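Local atomic coordinates of kojibiose phosphorylase (Gut metagenome, PDB entry 6W0P), a protein that belongs to glycoside hydrolase family 65, carbohydrate-active enzymes with a helical central catalytic domain set between N- and C-terminal beta-rich domains. Residues Q416-T421 and M474-F479; I585-V590 and H619-S624. All coordinates share one frame; numbering follows the deposited sequence.

Interaction 1: residues Q416-T421 and M474-F479; sequences QFQPST and MGPDEF
Q416 makes the direct hydrogen bond of this contact, its NE2 giving a hydrogen to G475 O over 3.2 Å with an N-H...O angle of 160°. The acceptor lies near the plane of the Q416 amide, whereas the donor sits above the G475 carbonyl plane, 43° out of it.

Van der Waals packing surrounds this bond. Q416 CG turns beside its own backbone N (chi1 -72°), and the extended chain beyond it carries the amide past M474. M474 runs extended from the backbone as far as SD, which lies 3.6 Å from Q416 CD; the bend at the last torsion turns only the methyl CE. Near the backbone, M474 O receives a C-H...O contact from Q416 CA. Q418 OE1 approaches the P476 ring, 3.6 Å from CG. The same oxygen is 3.1 Å from P476 N, a close approach without a hydrogen bond, since the proline nitrogen has no hydrogen to offer.

Water extends the polar network. One molecule donates both to Q416 OE1, at 2.7 Å, and to E478 OE2, at 2.6 Å. A second accepts from Q416 NE2 and Q418 NE2 while donating to P476 O and E478 OE2, so four bonds grip it. A third accepts from F417 N, at the N-cap of helix 418-434, and lies 3.2 Å from M474 O. A fourth accepts from Q418 N and lies within hydrogen-bonding distance of Q418 OE1 and M474 O. Within 474-479, D477 OD1 accepts from F479 N in an Asx turn.

With NE2 holding a carbonyl and a water, and OE1 accepting from another water, the rotation of the Q416 amide is well defined. The chemistry implies a largely buried junction where Q416 directly, and Q418 through water, meet carbonyls of the loop, and water links both to the carboxylate of E478.

Interaction 2: residues I585-V590 and H619-S624; sequences IKQPDV and HESSLS
Q587 lies against the side chains of S621 and L623, and each atom of its own side chain from CB outward finds a neighbour there. CB lies 3.2 Å from S621 OG. CG stays over the same hydroxyl, held by a first torsion (chi1 66°) that places it between the backbone N and the carbonyl carbon. CD follows at 3.7 Å from S621 OG, and OE1 packs against both CB and OG of that serine. At the tip, NE2 touches L623 CD2 at 3.6 Å, the two side chains lying side by side and pointing the same way.

Beside it, backbone bonds and a salt bridge join the two segments. E620 N donates to K586 O over 3.3 Å, and H619 N adds a weak bond to the same oxygen. K586 runs extended to CE and bends at its last torsion (chi4 73°), which brings NZ to 2.7 Å from E620 OE2, nearly along its C-O axis; the two side chains cross at about a right angle, and the glutamate is poorly ordered. P588 CD packs 3.6 Å from S624 OG, a hydroxyl that also shares a 2.6 Å hydrogen bond with H619 ND1.

The type I turn S621-S624 leads into helix 624-634, whose I627 and H628 pack on P588. D589 is the N-cap residue ahead of helix 590-596, V590 leans on helix 603-613, and L623 touches T667 of helix 666-680.

Interactions 1 and 2 lie about 12 Å apart, centre to centre, on the same side of the chain's centre, and they meet directly through the loops 474-479 and 585-590. D477 is gripped twice there, by probable hydrogen bonds from its N to D589 OD2 at 2.8 Å and from K586 N to its OD1 at 2.9 Å. Beside these, P476 CB packs 3.3 Å from P588 O. Segment 474-479 is thus sandwiched between 416-421 and 585-590, and 619-624 extends the series. All four segments belong to the central catalytic domain, which in this family is an (alpha/alpha)6 barrel; the contacts join segments that lie largely between its helices.

Interaction 1: residues Q416-T421 and M474-F479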
ATOM      1  N   GLN A 416      -3.432 -11.446  -8.809  1.00 27.14           N
ATOM      2  CA  GLN A 416      -4.165 -11.647 -10.086  1.00 27.48           C
ATOM      3  C   GLN A 416      -3.301 -12.473 -11.036  1.00 27.74           C
ATOM      4  O   GLN A 416      -2.247 -11.973 -11.461  1.00 27.83           O
ATOM      5  CB  GLN A 416      -4.518 -10.314 -10.750  1.00 27.06           C
ATOM      6  CG  GLN A 416      -5.613  -9.522 -10.048  1.00 27.10           C
ATOM      7  CD  GLN A 416      -5.927  -8.264 -10.822  1.00 26.98           C
ATOM      8  OE1 GLN A 416      -5.062  -7.401 -10.970  1.00 26.46           O
ATOM      9  NE2 GLN A 416      -7.115  -8.222 -11.420  1.00 26.40           N
ATOM     10  N   PHE A 417      -3.748 -13.672 -11.405  1.00 28.58           N
ATOM     11  CA  PHE A 417      -2.981 -14.556 -12.322  1.00 28.85           C
ATOM     12  C   PHE A 417      -3.634 -14.568 -13.701  1.00 28.21           C
ATOM     13  O   PHE A 417      -3.174 -15.339 -14.564  1.00 28.43           O
ATOM     14  CB  PHE A 417      -2.748 -15.903 -11.630  1.00 29.50           C
ATOM     15  CG  PHE A 417      -2.187 -15.702 -10.246  1.00 29.93           C
ATOM     16  CD1 PHE A 417      -1.106 -14.865 -10.038  1.00 30.46           C
ATOM     17  CD2 PHE A 417      -2.791 -16.267  -9.141  1.00 30.71           C
ATOM     18  CE1 PHE A 417      -0.614 -14.638  -8.758  1.00 30.76           C
ATOM     19  CE2 PHE A 417      -2.298 -16.047  -7.863  1.00 30.58           C
ATOM     20  CZ  PHE A 417      -1.216 -15.228  -7.671  1.00 30.45           C
ATOM     21  N   GLN A 418      -4.605 -13.678 -13.936  1.00 27.98           N
ATOM     22  CA  GLN A 418      -5.253 -13.519 -15.265  1.00 27.96           C
ATOM     23  C   GLN A 418      -4.201 -13.285 -16.344  1.00 27.75           C
ATOM     24  O   GLN A 418      -4.435 -13.681 -17.471  1.00 29.11           O
ATOM     25  CB  GLN A 418      -6.337 -12.420 -15.280  1.00 27.89           C
ATOM     26  CG  GLN A 418      -5.864 -11.013 -14.924  1.00 27.50           C
ATOM     27  CD  GLN A 418      -6.973 -10.141 -14.372  1.00 27.22           C
ATOM     28  OE1 GLN A 418      -7.818 -10.588 -13.600  1.00 27.09           O
ATOM     29  NE2 GLN A 418      -6.982  -8.887 -14.776  1.00 26.08           N
ATOM     30  N   PRO A 419      -3.019 -12.665 -16.126  1.00 28.02           N
ATOM     31  CA  PRO A 419      -2.068 -12.545 -17.236  1.00 27.83           C
ATOM     32  C   PRO A 419      -1.488 -13.899 -17.675  1.00 28.72           C
ATOM     33  O   PRO A 419      -1.299 -14.106 -18.869  1.00 28.90           O
ATOM     34  CB  PRO A 419      -0.966 -11.628 -16.702  1.00 27.93           C
ATOM     35  CG  PRO A 419      -1.549 -10.970 -15.453  1.00 27.67           C
ATOM     36  CD  PRO A 419      -2.562 -11.951 -14.913  1.00 27.77           C
ATOM     37  N   SER A 420      -1.229 -14.786 -16.707  1.00 28.56           N
ATOM     38  CA  SER A 420      -0.652 -16.133 -16.917  1.00 28.84           C
ATOM     39  C   SER A 420      -1.682 -17.044 -17.606  1.00 28.78           C
ATOM     40  O   SER A 420      -1.364 -17.587 -18.658  1.00 28.61           O
ATOM     41  CB  SER A 420      -0.149 -16.714 -15.622  1.00 29.00           C
ATOM     42  OG  SER A 420       0.959 -15.970 -15.144  1.00 28.71           O
ATOM     43  N   THR A 421      -2.905 -17.154 -17.098  1.00 28.90           N
ATOM     44  CA  THR A 421      -3.973 -17.903 -17.814  1.00 29.36           C
ATOM     45  C   THR A 421      -4.301 -17.180 -19.129  1.00 29.48           C
ATOM     46  O   THR A 421      -4.637 -17.857 -20.094  1.00 30.26           O
ATOM     47  CB  THR A 421      -5.178 -18.188 -16.919  1.00 29.34           C
ATOM     48  OG1 THR A 421      -5.763 -16.966 -16.460  1.00 29.48           O
ATOM     49  CG2 THR A 421      -4.792 -19.074 -15.758  1.00 29.31           C
ATOM     50  N   MET A 474      -7.267 -12.406  -6.479  1.00 26.75           N
ATOM     51  CA  MET A 474      -8.223 -11.454  -7.060  1.00 26.44           C
ATOM     52  C   MET A 474      -8.445 -11.881  -8.509  1.00 26.13           C
ATOM     53  O   MET A 474      -7.429 -12.090  -9.222  1.00 25.76           O
ATOM     54  CB  MET A 474      -7.643 -10.035  -7.011  1.00 26.57           C
ATOM     55  CG  MET A 474      -8.454  -9.030  -7.787  1.00 26.68           C
ATOM     56  SD  MET A 474      -7.740  -7.362  -7.836  1.00 27.07           S
ATOM     57  CE  MET A 474      -8.036  -6.803  -6.164  1.00 27.69           C
ATOM     58  N   GLY A 475      -9.713 -11.994  -8.919  1.00 25.73           N
ATOM     59  CA  GLY A 475     -10.091 -12.293 -10.303  1.00 25.57           C
ATOM     60  C   GLY A 475     -10.107 -11.005 -11.105  1.00 25.79           C
ATOM     61  O   GLY A 475      -9.650  -9.971 -10.626  1.00 25.43           O
ATOM     62  N   PRO A 476     -10.639 -11.013 -12.347  1.00 25.43           N
ATOM     63  CA  PRO A 476     -10.810  -9.765 -13.093  1.00 25.27           C
ATOM     64  C   PRO A 476     -11.635  -8.701 -12.337  1.00 25.17           C
ATOM     65  O   PRO A 476     -11.354  -7.526 -12.544  1.00 24.91           O
ATOM     66  CB  PRO A 476     -11.500 -10.219 -14.396  1.00 25.11           C
ATOM     67  CG  PRO A 476     -11.135 -11.695 -14.531  1.00 25.19           C
ATOM     68  CD  PRO A 476     -11.045 -12.204 -13.107  1.00 25.34           C
ATOM     69  N   ASP A 477     -12.593  -9.109 -11.495  1.00 24.98           N
ATOM     70  CA  ASP A 477     -13.394  -8.191 -10.641  1.00 25.56           C
ATOM     71  C   ASP A 477     -12.466  -7.693  -9.536  1.00 25.97           C
ATOM     72  O   ASP A 477     -12.237  -8.419  -8.559  1.00 26.50           O
ATOM     73  CB  ASP A 477     -14.656  -8.823 -10.030  1.00 25.58           C
ATOM     74  CG  ASP A 477     -15.300  -7.941  -8.965  1.00 25.76           C
ATOM     75  OD1 ASP A 477     -15.092  -6.726  -9.051  1.00 24.77           O
ATOM     76  OD2 ASP A 477     -15.982  -8.472  -8.024  1.00 25.89           O
ATOM     77  N   GLU A 478     -11.935  -6.495  -9.696  1.00 26.15           N
ATOM     78  CA  GLU A 478     -10.928  -5.950  -8.759  1.00 26.60           C
ATOM     79  C   GLU A 478     -11.587  -5.503  -7.459  1.00 26.43           C
ATOM     80  O   GLU A 478     -10.842  -5.049  -6.572  1.00 27.86           O
ATOM     81  CB  GLU A 478     -10.167  -4.805  -9.416  1.00 26.77           C
ATOM     82  CG  GLU A 478      -9.454  -5.256 -10.670  1.00 27.28           C
ATOM     83  CD  GLU A 478      -8.599  -4.185 -11.305  1.00 27.26           C
ATOM     84  OE1 GLU A 478      -8.612  -3.060 -10.814  1.00 27.96           O
ATOM     85  OE2 GLU A 478      -7.913  -4.505 -12.246  1.00 27.40           O
ATOM     86  N   PHE A 479     -12.898  -5.650  -7.327  1.00 25.94           N
ATOM     87  CA  PHE A 479     -13.623  -5.282  -6.095  1.00 26.17           C
ATOM     88  C   PHE A 479     -13.623  -6.453  -5.117  1.00 26.42           C
ATOM     89  O   PHE A 479     -14.231  -6.299  -4.068  1.00 27.04           O
ATOM     90  CB  PHE A 479     -15.017  -4.770  -6.435  1.00 26.48           C
ATOM     91  CG  PHE A 479     -15.037  -3.482  -7.223  1.00 26.63           C
ATOM     92  CD1 PHE A 479     -13.902  -2.683  -7.350  1.00 26.67           C
ATOM     93  CD2 PHE A 479     -16.230  -3.020  -7.768  1.00 27.15           C
ATOM     94  CE1 PHE A 479     -13.939  -1.487  -8.059  1.00 26.65           C
ATOM     95  CE2 PHE A 479     -16.277  -1.805  -8.441  1.00 27.18           C
ATOM     96  CZ  PHE A 479     -15.129  -1.055  -8.607  1.00 26.70           C
TER
HETATM   97  O   HOH W   1      -5.472  -5.359 -12.634  1.00 22.24           O
HETATM   98  O   HOH W   2      -8.996  -6.764 -13.512  1.00 24.71           O
HETATM   99  O   HOH W   3      -5.656 -14.690  -9.597  1.00 24.49           O
HETATM  100  O   HOH W   4      -6.695 -12.452 -11.840  1.00 25.10           O

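Interaction 2: residues I585-V590 and H619-S624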
ATOM      1  N   ILE A 585     -19.696  -5.413  -8.383  1.00 28.27           N
ATOM      2  CA  ILE A 585     -18.647  -6.026  -9.237  1.00 28.38           C
ATOM      3  C   ILE A 585     -18.155  -4.974 -10.234  1.00 28.95           C
ATOM      4  O   ILE A 585     -18.988  -4.196 -10.793  1.00 28.97           O
ATOM      5  CB  ILE A 585     -19.215  -7.275  -9.924  1.00 28.94           C
ATOM      6  CG1 ILE A 585     -19.492  -8.385  -8.912  1.00 29.65           C
ATOM      7  CG2 ILE A 585     -18.316  -7.773 -11.034  1.00 28.87           C
ATOM      8  CD1 ILE A 585     -20.563  -9.339  -9.378  1.00 30.54           C
ATOM      9  N   LYS A 586     -16.842  -4.927 -10.438  1.00 28.30           N
ATOM     10  CA  LYS A 586     -16.234  -3.931 -11.336  1.00 28.62           C
ATOM     11  C   LYS A 586     -16.499  -4.328 -12.788  1.00 27.98           C
ATOM     12  O   LYS A 586     -16.852  -3.469 -13.581  1.00 26.92           O
ATOM     13  CB  LYS A 586     -14.744  -3.816 -11.036  1.00 29.70           C
ATOM     14  CG  LYS A 586     -13.994  -2.775 -11.858  1.00 30.53           C
ATOM     15  CD  LYS A 586     -12.523  -2.834 -11.515  1.00 32.10           C
ATOM     16  CE  LYS A 586     -11.640  -2.017 -12.421  1.00 33.25           C
ATOM     17  NZ  LYS A 586     -11.858  -0.596 -12.100  1.00 34.89           N
ATOM     18  N   GLN A 587     -16.300  -5.592 -13.127  1.00 27.79           N
ATOM     19  CA  GLN A 587     -16.231  -6.006 -14.543  1.00 27.69           C
ATOM     20  C   GLN A 587     -16.470  -7.506 -14.599  1.00 27.74           C
ATOM     21  O   GLN A 587     -16.495  -8.172 -13.574  1.00 27.53           O
ATOM     22  CB  GLN A 587     -14.881  -5.592 -15.124  1.00 27.99           C
ATOM     23  CG  GLN A 587     -13.682  -6.331 -14.511  1.00 28.41           C
ATOM     24  CD  GLN A 587     -12.361  -5.694 -14.896  1.00 28.20           C
ATOM     25  OE1 GLN A 587     -11.910  -4.750 -14.269  1.00 28.46           O
ATOM     26  NE2 GLN A 587     -11.707  -6.227 -15.917  1.00 27.94           N
ATOM     27  N   PRO A 588     -16.660  -8.072 -15.799  1.00 27.25           N
ATOM     28  CA  PRO A 588     -16.893  -9.505 -15.922  1.00 27.35           C
ATOM     29  C   PRO A 588     -15.839 -10.335 -15.184  1.00 27.09           C
ATOM     30  O   PRO A 588     -14.649 -10.146 -15.399  1.00 27.50           O
ATOM     31  CB  PRO A 588     -16.846  -9.728 -17.433  1.00 27.55           C
ATOM     32  CG  PRO A 588     -17.314  -8.399 -17.990  1.00 27.79           C
ATOM     33  CD  PRO A 588     -16.696  -7.357 -17.081  1.00 27.27           C
ATOM     34  N   ASP A 589     -16.299 -11.256 -14.343  1.00 26.54           N
ATOM     35  CA  ASP A 589     -15.433 -12.244 -13.654  1.00 26.37           C
ATOM     36  C   ASP A 589     -15.943 -13.632 -14.065  1.00 26.32           C
ATOM     37  O   ASP A 589     -15.366 -14.218 -14.994  1.00 25.91           O
ATOM     38  CB  ASP A 589     -15.403 -11.900 -12.162  1.00 26.39           C
ATOM     39  CG  ASP A 589     -14.244 -12.503 -11.409  1.00 26.68           C
ATOM     40  OD1 ASP A 589     -14.125 -13.750 -11.471  1.00 27.77           O
ATOM     41  OD2 ASP A 589     -13.460 -11.723 -10.764  1.00 26.09           O
ATOM     42  N   VAL A 590     -17.068 -14.082 -13.503  1.00 26.40           N
ATOM     43  CA  VAL A 590     -17.753 -15.323 -13.972  1.00 26.34           C
ATOM     44  C   VAL A 590     -18.064 -15.165 -15.469  1.00 26.31           C
ATOM     45  O   VAL A 590     -17.803 -16.111 -16.251  1.00 26.33           O
ATOM     46  CB  VAL A 590     -19.024 -15.604 -13.161  1.00 26.41           C
ATOM     47  CG1 VAL A 590     -19.906 -16.652 -13.841  1.00 27.17           C
ATOM     48  CG2 VAL A 590     -18.693 -16.010 -11.745  1.00 26.44           C
ATOM     49  N   HIS A 619     -19.748  -1.795 -14.249  1.00 39.63           N
ATOM     50  CA  HIS A 619     -19.334  -1.546 -15.653  1.00 44.07           C
ATOM     51  C   HIS A 619     -18.295  -0.425 -15.630  1.00 51.53           C
ATOM     52  O   HIS A 619     -18.359   0.433 -16.534  1.00 54.56           O
ATOM     53  CB  HIS A 619     -20.529  -1.202 -16.578  1.00 42.52           C
ATOM     54  CG  HIS A 619     -21.566  -2.267 -16.595  1.00 41.39           C
ATOM     55  ND1 HIS A 619     -21.286  -3.551 -17.034  1.00 40.67           N
ATOM     56  CD2 HIS A 619     -22.833  -2.289 -16.132  1.00 40.57           C
ATOM     57  CE1 HIS A 619     -22.349  -4.307 -16.856  1.00 39.30           C
ATOM     58  NE2 HIS A 619     -23.309  -3.557 -16.307  1.00 39.38           N
ATOM     59  N   GLU A 620     -17.412  -0.424 -14.612  1.00 55.40           N
ATOM     60  CA  GLU A 620     -16.352   0.604 -14.469  1.00 59.32           C
ATOM     61  C   GLU A 620     -15.521   0.534 -15.748  1.00 56.99           C
ATOM     62  O   GLU A 620     -15.731   1.414 -16.634  1.00 57.93           O
ATOM     63  CB  GLU A 620     -15.506   0.415 -13.202  1.00 62.05           C
ATOM     64  CG  GLU A 620     -15.891   1.354 -12.065  1.00 66.19           C
ATOM     65  CD  GLU A 620     -14.803   1.645 -11.034  1.00 72.55           C
ATOM     66  OE1 GLU A 620     -15.069   2.434 -10.081  1.00 76.51           O
ATOM     67  OE2 GLU A 620     -13.680   1.104 -11.181  1.00 77.49           O
ATOM     68  N   SER A 621     -14.731  -0.537 -15.872  1.00 52.14           N
ATOM     69  CA  SER A 621     -13.752  -0.746 -16.960  1.00 51.46           C
ATOM     70  C   SER A 621     -14.394  -0.615 -18.346  1.00 49.51           C
ATOM     71  O   SER A 621     -15.611  -0.908 -18.544  1.00 45.84           O
ATOM     72  CB  SER A 621     -13.053  -2.057 -16.820  1.00 52.20           C
ATOM     73  OG  SER A 621     -13.985  -3.106 -16.920  1.00 54.56           O
ATOM     74  N   SER A 622     -13.550  -0.239 -19.302  1.00 47.35           N
ATOM     75  CA  SER A 622     -13.906  -0.167 -20.735  1.00 47.29           C
ATOM     76  C   SER A 622     -14.143  -1.592 -21.245  1.00 43.57           C
ATOM     77  O   SER A 622     -14.642  -1.737 -22.350  1.00 41.42           O
ATOM     78  CB  SER A 622     -12.846   0.589 -21.519  1.00 46.86           C
ATOM     79  OG  SER A 622     -11.537   0.111 -21.246  1.00 45.87           O
ATOM     80  N   LEU A 623     -13.836  -2.587 -20.411  1.00 42.21           N
ATOM     81  CA  LEU A 623     -13.861  -4.037 -20.726  1.00 41.55           C
ATOM     82  C   LEU A 623     -15.292  -4.598 -20.598  1.00 39.24           C
ATOM     83  O   LEU A 623     -15.617  -5.583 -21.290  1.00 39.91           O
ATOM     84  CB  LEU A 623     -12.908  -4.712 -19.735  1.00 44.03           C
ATOM     85  CG  LEU A 623     -11.415  -4.612 -20.064  1.00 46.37           C
ATOM     86  CD1 LEU A 623     -10.862  -3.201 -19.795  1.00 46.92           C
ATOM     87  CD2 LEU A 623     -10.625  -5.639 -19.265  1.00 46.16           C
ATOM     88  N   SER A 624     -16.136  -3.971 -19.775  1.00 34.61           N
ATOM     89  CA  SER A 624     -17.392  -4.572 -19.264  1.00 32.33           C
ATOM     90  C   SER A 624     -18.531  -4.479 -20.276  1.00 30.39           C
ATOM     91  O   SER A 624     -19.175  -5.479 -20.528  1.00 29.55           O
ATOM     92  CB  SER A 624     -17.769  -3.990 -17.943  1.00 32.13           C
ATOM     93  OG  SER A 624     -18.962  -4.581 -17.475  1.00 32.65           O
TER